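Local coordinates for Nitrate/nitrite sensor protein NarX (Escherichia coli K12, PDB 3EZI) that senses nitrate and nitrite, probably in the periplasm, and transduces the signal to NarL (nitrate) and NarP (both), probably by phosphorylation, this chain being its sensor domain, at residues T39-E44 / G60-W65. Residues are numbered along the deposited sequence; the frame is centred on the assembly and turned at random.
Sequences TAFSAE and GLQDYW
At the break between helices 30-40 and 43-52 of the helical bundle of this sensor domain, predicted to be periplasmic, A40 and F41 are met by Q62 and W65 from helix 55-75. The backbone carbonyl of A40, the last residue of helix 30-40, is taken up by a side-chain amide: Q62 NE2 donates to A40 O at 2.9 Å with a nearly straight N-H...O angle of 164°. The oxygen lies close to the plane of the Q62 amide, whereas the nitrogen approaches it tilted 31° from the carbonyl plane of A40. Beyond CG the Q62 chain is extended, which carries the amide across to the helix end.

Along the way Q62 passes over one face of the F41 ring, amide and ring stacked with their planes 24° apart. Q62 CD sits 3.7 Å from F41 CE1, and Q62 NE2 is 3.6 Å from F41 CD1. In this all-helical sensor domain the chain turns at F41, the first residue to leave helical geometry, and resumes a helix after S42, the N-cap residue, whose OG accepts a weak bond from E44 N. With an alanine here in place of Q62, A40 O is likely to lose this donor and the ring face of F41 its amide cover.

The edge of the F41 ring points to the indole of W65, with F41 CE2 4.4 Å from W65 CZ3, a loose apolar contact. W65 also packs against M36 and E37 of helix 30-40, while L61 and Y64 of segment 60-65 touch F89 of helix 82-99.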
# COMPACT_ATOMS: atom_id res chain seq x y z
N THR A 39 3.67 0.61 7.74
CA THR A 39 3.94 -0.56 6.91
C THR A 39 4.54 -0.12 5.57
O THR A 39 5.54 -0.71 5.10
CB THR A 39 2.62 -1.37 6.67
OG1 THR A 39 2.05 -1.77 7.95
CG2 THR A 39 2.96 -2.67 5.89
N ALA A 40 3.97 0.93 4.97
CA ALA A 40 4.45 1.42 3.68
C ALA A 40 5.89 1.92 3.71
O ALA A 40 6.61 1.79 2.73
CB ALA A 40 3.55 2.53 3.14
N PHE A 41 6.33 2.47 4.85
CA PHE A 41 7.70 2.97 4.94
C PHE A 41 8.60 2.07 5.77
O PHE A 41 9.65 2.49 6.28
CB PHE A 41 7.72 4.43 5.47
CG PHE A 41 7.05 5.41 4.54
CD1 PHE A 41 7.80 6.07 3.56
CD2 PHE A 41 5.68 5.63 4.61
CE1 PHE A 41 7.19 6.92 2.66
CE2 PHE A 41 5.03 6.48 3.72
CZ PHE A 41 5.79 7.14 2.72
N SER A 42 8.22 0.80 5.85
CA SER A 42 8.94 -0.22 6.57
C SER A 42 10.43 -0.27 6.11
O SER A 42 10.69 -0.28 4.89
CB SER A 42 8.28 -1.59 6.29
OG SER A 42 9.15 -2.68 6.65
N ALA A 43 11.37 -0.33 7.04
CA ALA A 43 12.80 -0.39 6.66
C ALA A 43 13.12 -1.63 5.79
O ALA A 43 13.93 -1.57 4.86
CB ALA A 43 13.68 -0.39 7.90
N GLU A 44 12.48 -2.75 6.08
CA GLU A 44 12.73 -3.96 5.30
C GLU A 44 12.16 -3.88 3.88
O GLU A 44 12.78 -4.35 2.90
CB GLU A 44 12.13 -5.17 6.03
CG GLU A 44 12.36 -6.53 5.33
CD GLU A 44 13.84 -6.86 5.03
OE1 GLU A 44 14.76 -6.38 5.73
OE2 GLU A 44 14.09 -7.65 4.08
N GLY A 60 7.42 5.06 -5.88
CA GLY A 60 6.23 5.42 -6.64
C GLY A 60 4.93 5.02 -5.93
O GLY A 60 3.92 5.76 -5.98
N LEU A 61 4.92 3.83 -5.33
CA LEU A 61 3.75 3.38 -4.60
C LEU A 61 3.52 4.23 -3.36
O LEU A 61 2.38 4.48 -2.95
CB LEU A 61 3.93 1.92 -4.15
CG LEU A 61 3.53 0.87 -5.17
CD1 LEU A 61 4.13 -0.48 -4.77
CD2 LEU A 61 2.02 0.79 -5.26
N GLN A 62 4.62 4.62 -2.72
CA GLN A 62 4.55 5.44 -1.52
C GLN A 62 3.99 6.81 -1.87
O GLN A 62 3.21 7.38 -1.11
CB GLN A 62 5.95 5.59 -0.88
CG GLN A 62 6.50 4.23 -0.30
CD GLN A 62 7.95 4.32 0.13
OE1 GLN A 62 8.69 5.16 -0.41
NE2 GLN A 62 8.37 3.47 1.08
N ASP A 63 4.46 7.36 -2.98
CA ASP A 63 3.97 8.66 -3.48
C ASP A 63 2.48 8.59 -3.80
O ASP A 63 1.74 9.52 -3.48
CB ASP A 63 4.72 9.10 -4.76
CG ASP A 63 6.16 9.48 -4.52
OD1 ASP A 63 6.56 9.64 -3.34
OD2 ASP A 63 6.88 9.62 -5.56
N TYR A 64 2.05 7.50 -4.45
CA TYR A 64 0.63 7.34 -4.79
C TYR A 64 -0.20 7.24 -3.49
O TYR A 64 -1.26 7.87 -3.34
CB TYR A 64 0.44 6.09 -5.66
CG TYR A 64 -1.00 5.82 -6.07
CD1 TYR A 64 -1.55 6.45 -7.18
CD2 TYR A 64 -1.79 4.94 -5.35
CE1 TYR A 64 -2.85 6.19 -7.58
CE2 TYR A 64 -3.10 4.67 -5.73
CZ TYR A 64 -3.61 5.30 -6.86
OH TYR A 64 -4.90 5.03 -7.27
N TRP A 65 0.29 6.45 -2.55
CA TRP A 65 -0.43 6.32 -1.28
C TRP A 65 -0.66 7.71 -0.63
O TRP A 65 -1.78 8.05 -0.22
CB TRP A 65 0.42 5.44 -0.34
CG TRP A 65 -0.26 5.13 0.97
CD1 TRP A 65 -1.22 4.17 1.21
CD2 TRP A 65 -0.05 5.81 2.21
NE1 TRP A 65 -1.64 4.24 2.53
CE2 TRP A 65 -0.94 5.24 3.16
CE3 TRP A 65 0.79 6.86 2.61
CZ2 TRP A 65 -1.01 5.70 4.49
CZ3 TRP A 65 0.73 7.31 3.92
CH2 TRP A 65 -0.17 6.73 4.85